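Local structure of L-aspartate semialdehyde sulfurtransferase (Methanocaldococcus jannaschii, 3KPB) at residues S16-S19 with I20-A24; D82-A85 with I86-K90. The protein probably catalyses, together with a partner protein, the condensation of sulfide with aspartate semialdehyde to give homocysteine, and binds S-adenosylmethionine and methylthioadenosine through its C-terminal CBS domain pair. One frame throughout, in Å; residues are numbered along the deposited sequence.

Contact 1: residues S16-S19 with I20-A24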
ATOM      1  N   SER A  16      -7.869  18.361   6.606  1.00 17.32           N
ATOM      2  CA  SER A  16      -6.663  17.960   7.335  1.00 17.35           C
ATOM      3  C   SER A  16      -6.853  17.813   8.846  1.00 17.55           C
ATOM      4  O   SER A  16      -6.031  17.185   9.517  1.00 17.45           O
ATOM      5  CB  SER A  16      -5.502  18.919   7.037  1.00 17.58           C
ATOM      6  OG  SER A  16      -5.625  20.134   7.757  1.00 18.68           O
ATOM      7  N   ASN A  17      -7.931  18.392   9.370  1.00 18.04           N
ATOM      8  CA  ASN A  17      -8.190  18.390  10.812  1.00 18.68           C
ATOM      9  C   ASN A  17      -8.722  17.062  11.356  1.00 18.63           C
ATOM     10  O   ASN A  17      -8.867  16.902  12.570  1.00 19.44           O
ATOM     11  CB  ASN A  17      -9.136  19.544  11.208  1.00 19.04           C
ATOM     12  CG  ASN A  17     -10.454  19.525  10.434  1.00 20.35           C
ATOM     13  OD1 ASN A  17     -11.499  19.137  10.962  1.00 22.73           O
ATOM     14  ND2 ASN A  17     -10.406  19.944   9.174  1.00 21.54           N
ATOM     15  N   ILE A  18      -9.000  16.110  10.470  1.00 17.66           N
ATOM     16  CA  ILE A  18      -9.632  14.857  10.894  1.00 16.87           C
ATOM     17  C   ILE A  18      -8.650  13.871  11.547  1.00 16.02           C
ATOM     18  O   ILE A  18      -7.441  13.934  11.321  1.00 16.10           O
ATOM     19  CB  ILE A  18     -10.437  14.182   9.742  1.00 16.87           C
ATOM     20  CG1 ILE A  18      -9.516  13.710   8.611  1.00 16.97           C
ATOM     21  CG2 ILE A  18     -11.537  15.123   9.219  1.00 17.32           C
ATOM     22  CD1 ILE A  18     -10.184  12.748   7.637  1.00 17.84           C
ATOM     23  N   SER A  19      -9.185  12.966  12.360  1.00 15.00           N
ATOM     24  CA  SER A  19      -8.382  11.935  13.011  1.00 14.71           C
ATOM     25  C   SER A  19      -7.849  10.908  12.015  1.00 14.15           C
ATOM     26  O   SER A  19      -8.379  10.751  10.903  1.00 14.16           O
ATOM     27  CB  SER A  19      -9.222  11.192  14.049  1.00 14.81           C
ATOM     28  OG  SER A  19     -10.195  10.391  13.396  1.00 15.25           O
ATOM     29  N   ILE A  20      -6.816  10.185  12.444  1.00 13.72           N
ATOM     30  CA  ILE A  20      -6.267   9.083  11.642  1.00 13.82           C
ATOM     31  C   ILE A  20      -7.330   8.002  11.396  1.00 13.64           C
ATOM     32  O   ILE A  20      -7.476   7.508  10.274  1.00 13.93           O
ATOM     33  CB  ILE A  20      -4.977   8.466  12.252  1.00 13.72           C
ATOM     34  CG1 ILE A  20      -4.012   9.551  12.763  1.00 13.69           C
ATOM     35  CG2 ILE A  20      -4.282   7.548  11.238  1.00 14.36           C
ATOM     36  CD1 ILE A  20      -3.586  10.597  11.726  1.00 14.92           C
ATOM     37  N   MET A  21      -8.094   7.671  12.436  1.00 13.45           N
ATOM     38  CA  MET A  21      -9.195   6.720  12.315  1.00 13.88           C
ATOM     39  C   MET A  21     -10.263   7.157  11.298  1.00 13.89           C
ATOM     40  O   MET A  21     -10.728   6.333  10.506  1.00 14.03           O
ATOM     41  CB  MET A  21      -9.821   6.453  13.685  1.00 14.18           C
ATOM     42  CG  MET A  21     -11.041   5.560  13.626  1.00 15.11           C
ATOM     43  SD  MET A  21     -11.834   5.365  15.225  1.00 19.28           S
ATOM     44  CE  MET A  21     -10.897   4.010  15.910  1.00 18.61           C
ATOM     45  N   GLU A  22     -10.650   8.436  11.318  1.00 13.97           N
ATOM     46  CA  GLU A  22     -11.636   8.939  10.361  1.00 14.55           C
ATOM     47  C   GLU A  22     -11.111   8.782   8.933  1.00 14.06           C
ATOM     48  O   GLU A  22     -11.834   8.310   8.056  1.00 14.08           O
ATOM     49  CB  GLU A  22     -12.053  10.387  10.662  1.00 15.00           C
ATOM     50  CG  GLU A  22     -13.200  10.884   9.771  1.00 18.05           C
ATOM     51  CD  GLU A  22     -13.877  12.157  10.270  1.00 21.71           C
ATOM     52  OE1 GLU A  22     -14.321  12.955   9.415  1.00 23.61           O
ATOM     53  OE2 GLU A  22     -13.982  12.360  11.500  1.00 23.55           O
ATOM     54  N   ALA A  23      -9.842   9.129   8.713  1.00 13.53           N
ATOM     55  CA  ALA A  23      -9.223   8.970   7.390  1.00 13.38           C
ATOM     56  C   ALA A  23      -9.226   7.513   6.923  1.00 13.01           C
ATOM     57  O   ALA A  23      -9.541   7.228   5.763  1.00 13.07           O
ATOM     58  CB  ALA A  23      -7.809   9.522   7.388  1.00 13.38           C
ATOM     59  N   ALA A  24      -8.886   6.597   7.830  1.00 12.92           N
ATOM     60  CA  ALA A  24      -8.882   5.171   7.520  1.00 12.78           C
ATOM     61  C   ALA A  24     -10.279   4.695   7.135  1.00 12.75           C
ATOM     62  O   ALA A  24     -10.438   3.916   6.190  1.00 12.79           O
ATOM     63  CB  ALA A  24      -8.353   4.372   8.702  1.00 12.74           C
TER
HETATM   64  O   HOH W   1     -12.097  13.427  12.939  1.00 25.41           O

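Contact 2: residues D82-A85 with I86-K90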
ATOM      1  N   ASP A  82       0.045  10.145 -21.080  1.00 36.82           N
ATOM      2  CA  ASP A  82       1.380   9.547 -21.152  1.00 36.96           C
ATOM      3  C   ASP A  82       2.362  10.197 -20.175  1.00 36.57           C
ATOM      4  O   ASP A  82       3.192   9.509 -19.572  1.00 36.58           O
ATOM      5  CB  ASP A  82       1.928   9.657 -22.577  1.00 37.27           C
ATOM      6  CG  ASP A  82       2.412   8.324 -23.118  1.00 38.16           C
ATOM      7  OD1 ASP A  82       2.982   7.521 -22.346  1.00 38.94           O
ATOM      8  OD2 ASP A  82       2.217   8.079 -24.329  1.00 38.99           O
ATOM      9  N   HIS A  83       2.264  11.522 -20.037  1.00 36.08           N
ATOM     10  CA  HIS A  83       3.125  12.292 -19.135  1.00 35.54           C
ATOM     11  C   HIS A  83       2.860  11.869 -17.679  1.00 34.39           C
ATOM     12  O   HIS A  83       3.787  11.786 -16.867  1.00 34.44           O
ATOM     13  CB  HIS A  83       2.908  13.808 -19.325  1.00 35.99           C
ATOM     14  CG  HIS A  83       3.401  14.352 -20.640  1.00 37.62           C
ATOM     15  ND1 HIS A  83       2.879  13.965 -21.856  1.00 38.96           N
ATOM     16  CD2 HIS A  83       4.343  15.286 -20.921  1.00 38.99           C
ATOM     17  CE1 HIS A  83       3.491  14.619 -22.829  1.00 39.46           C
ATOM     18  NE2 HIS A  83       4.384  15.427 -22.288  1.00 39.62           N
ATOM     19  N   VAL A  84       1.589  11.593 -17.375  1.00 32.94           N
ATOM     20  CA  VAL A  84       1.157  11.138 -16.050  1.00 31.42           C
ATOM     21  C   VAL A  84       1.698   9.745 -15.752  1.00 31.05           C
ATOM     22  O   VAL A  84       2.231   9.507 -14.666  1.00 30.62           O
ATOM     23  CB  VAL A  84      -0.387  11.154 -15.908  1.00 31.27           C
ATOM     24  CG1 VAL A  84      -0.821  10.666 -14.526  1.00 30.72           C
ATOM     25  CG2 VAL A  84      -0.929  12.543 -16.179  1.00 30.24           C
ATOM     26  N   ALA A  85       1.568   8.835 -16.717  1.00 30.84           N
ATOM     27  CA  ALA A  85       2.186   7.511 -16.616  1.00 30.99           C
ATOM     28  C   ALA A  85       3.685   7.601 -16.316  1.00 31.10           C
ATOM     29  O   ALA A  85       4.185   6.897 -15.433  1.00 31.03           O
ATOM     30  CB  ALA A  85       1.936   6.706 -17.890  1.00 30.84           C
ATOM     31  N   ILE A  86       4.393   8.472 -17.034  1.00 31.60           N
ATOM     32  CA  ILE A  86       5.831   8.639 -16.802  1.00 32.11           C
ATOM     33  C   ILE A  86       6.131   9.193 -15.403  1.00 32.22           C
ATOM     34  O   ILE A  86       7.046   8.710 -14.730  1.00 32.31           O
ATOM     35  CB  ILE A  86       6.513   9.471 -17.920  1.00 32.15           C
ATOM     36  CG1 ILE A  86       6.507   8.676 -19.231  1.00 32.56           C
ATOM     37  CG2 ILE A  86       7.954   9.853 -17.531  1.00 32.33           C
ATOM     38  CD1 ILE A  86       6.492   9.532 -20.492  1.00 32.92           C
ATOM     39  N   LYS A  87       5.345  10.182 -14.970  1.00 32.48           N
ATOM     40  CA  LYS A  87       5.431  10.734 -13.611  1.00 32.65           C
ATOM     41  C   LYS A  87       5.321   9.639 -12.569  1.00 32.76           C
ATOM     42  O   LYS A  87       6.061   9.624 -11.581  1.00 32.80           O
ATOM     43  CB  LYS A  87       4.287  11.714 -13.356  1.00 32.71           C
ATOM     44  CG  LYS A  87       4.630  13.171 -13.495  1.00 32.65           C
ATOM     45  CD  LYS A  87       3.399  14.013 -13.222  1.00 32.05           C
ATOM     46  CE  LYS A  87       3.666  15.468 -13.527  1.00 31.67           C
ATOM     47  NZ  LYS A  87       2.403  16.224 -13.755  1.00 30.38           N
ATOM     48  N   MET A  88       4.381   8.728 -12.789  1.00 32.95           N
ATOM     49  CA  MET A  88       4.129   7.683 -11.819  1.00 33.17           C
ATOM     50  C   MET A  88       5.251   6.640 -11.774  1.00 33.01           C
ATOM     51  O   MET A  88       5.598   6.176 -10.688  1.00 32.64           O
ATOM     52  CB  MET A  88       2.739   7.072 -12.016  1.00 33.42           C
ATOM     53  CG  MET A  88       1.614   8.078 -11.736  1.00 34.63           C
ATOM     54  SD  MET A  88      -0.037   7.368 -11.580  1.00 36.95           S
ATOM     55  CE  MET A  88      -0.177   6.501 -13.153  1.00 36.63           C
ATOM     56  N   SER A  89       5.838   6.300 -12.924  1.00 33.16           N
ATOM     57  CA  SER A  89       7.032   5.439 -12.923  1.00 33.47           C
ATOM     58  C   SER A  89       8.255   6.133 -12.304  1.00 33.53           C
ATOM     59  O   SER A  89       9.022   5.506 -11.566  1.00 33.60           O
ATOM     60  CB  SER A  89       7.353   4.895 -14.325  1.00 33.46           C
ATOM     61  OG  SER A  89       7.142   5.879 -15.332  1.00 33.94           O
ATOM     62  N   LYS A  90       8.416   7.425 -12.596  1.00 33.65           N
ATOM     63  CA  LYS A  90       9.565   8.194 -12.113  1.00 33.81           C
ATOM     64  C   LYS A  90       9.597   8.325 -10.590  1.00 33.64           C
ATOM     65  O   LYS A  90      10.651   8.166  -9.975  1.00 33.72           O
ATOM     66  CB  LYS A  90       9.608   9.587 -12.754  1.00 33.97           C
ATOM     67  CG  LYS A  90      10.884  10.367 -12.440  1.00 34.89           C
ATOM     68  CD  LYS A  90      10.778  11.830 -12.834  1.00 36.25           C
ATOM     69  CE  LYS A  90      12.068  12.577 -12.501  1.00 36.98           C
ATOM     70  NZ  LYS A  90      12.014  14.005 -12.917  1.00 37.46           N
TER

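Contact 1: residues S16-S19 with I20-A24
Ser19 and Glu22 meet where the helix 20-30 begins. The hydroxyl OG of Ser19 accepts a hydrogen bond from the backbone N of Glu22 at 2.9 Å, with an N-H...O angle of 159°. This bond makes Ser19 the N-cap of the helix. Ser19 OG stands between its own backbone N and carbonyl carbon (chi1 70°), which turns it over the first helical turn and puts it 3.3 Å from Glu22 CB. The carbonyl O of Ser19 takes the next amide, Ala23 N, at 3.1 Å, the first backbone bond of the helix. A water completes the link: it accepts from Ser19 N at 3.0 Å and donates to Glu22 OE2 at 2.6 Å. The water stands in for the direct bond from carboxylate to N-cap amide that a capping box would have.

The turn connects strand 14-15 to helix 20-30 in the first CBS motif of the pair. Ile18 lies across the Glu22 side chain at about a right angle. The branch Ile18 CG2 touches Glu22 OE1 at 3.5 Å. The other branch ends in Ile18 CD1, which packs against Ala23 CB at 4.0 Å. Further out, Ile64 touches Ile18, Ile20 and Ala23, and its backbone is hydrogen-bonded to that of Ile18. Ile53 and Ala56 of helix 50-58 pack on Ile20, and Leu57 of the second subunit packs on Ile20 and Met21.

Contact 2: residues D82-A85 with I86-K90
The carbonyl O of Ala85 receives the backbone N of Ser89 at 3.1 Å, with an N-H...O angle of 161°. The hydroxyl of the same serine also lies beside it, with Ser89 OG 3.1 Å from Ala85 O. A second carbonyl oxygen, Ile86 O, is 2.9 Å from Ser89 OG, so the one hydroxyl lies within reach of both. Ser89 OG comes to these carbonyls because it sits between its backbone N and carbonyl carbon (chi1 40°), folded back on the preceding turn.

Three more backbone bonds join the segments: Ile86 N to Asp82 O, Lys87 N to His83 O at 2.9 Å, and Met88 N to Val84 O. Each links residue i to i+4, the pattern of an alpha helix. This is helix 81-91, the crossover of the beta-alpha-beta unit formed with strands 75-76 and 95-99 in the second CBS motif.

Ile86 and Met88 each set CH groups beside a carbonyl of the turn before. Ile86 lays CG1 and CD1 alongside Asp82 O, with CD1 at 3.4 Å. Met88 CG approaches Val84 O at 3.3 Å. The bend at chi3 (-56°) brings Met88 CE to Val84 CG1, a loose 4.4 Å.

Val84 and Met88 both face Val96 of strand 95-99, while Ala85 and Met88 pack on Ile114 of helix 111-118. The extended chain of Lys87 leads away from the earlier turn. Its NZ forms a salt bridge with Glu79 and a hydrogen bond to Thr74 O.

How the contacts relate
Contact 1 lies in the first CBS motif and contact 2 in the second, on opposite sides of the chain's centre. Their centres are about 29 Å apart and their nearest atoms about 20 Å apart, so they do not touch. Bound S-adenosylmethionine is closer to contact 2: it lies about 7 Å from the Met88 side chain, against about 12 Å from that of Ala23 in contact 1. The Met88 side chain also comes within about 4 Å of those of Ile93, which binds S-adenosylmethionine, and Ser111, which binds methylthioadenosine. In contact 1, the side chain of Ile20 is about 7 Å from that of Asp52, another S-adenosylmethionine-binding residue. Contact 1 also borders the second subunit, which does not touch contact 2.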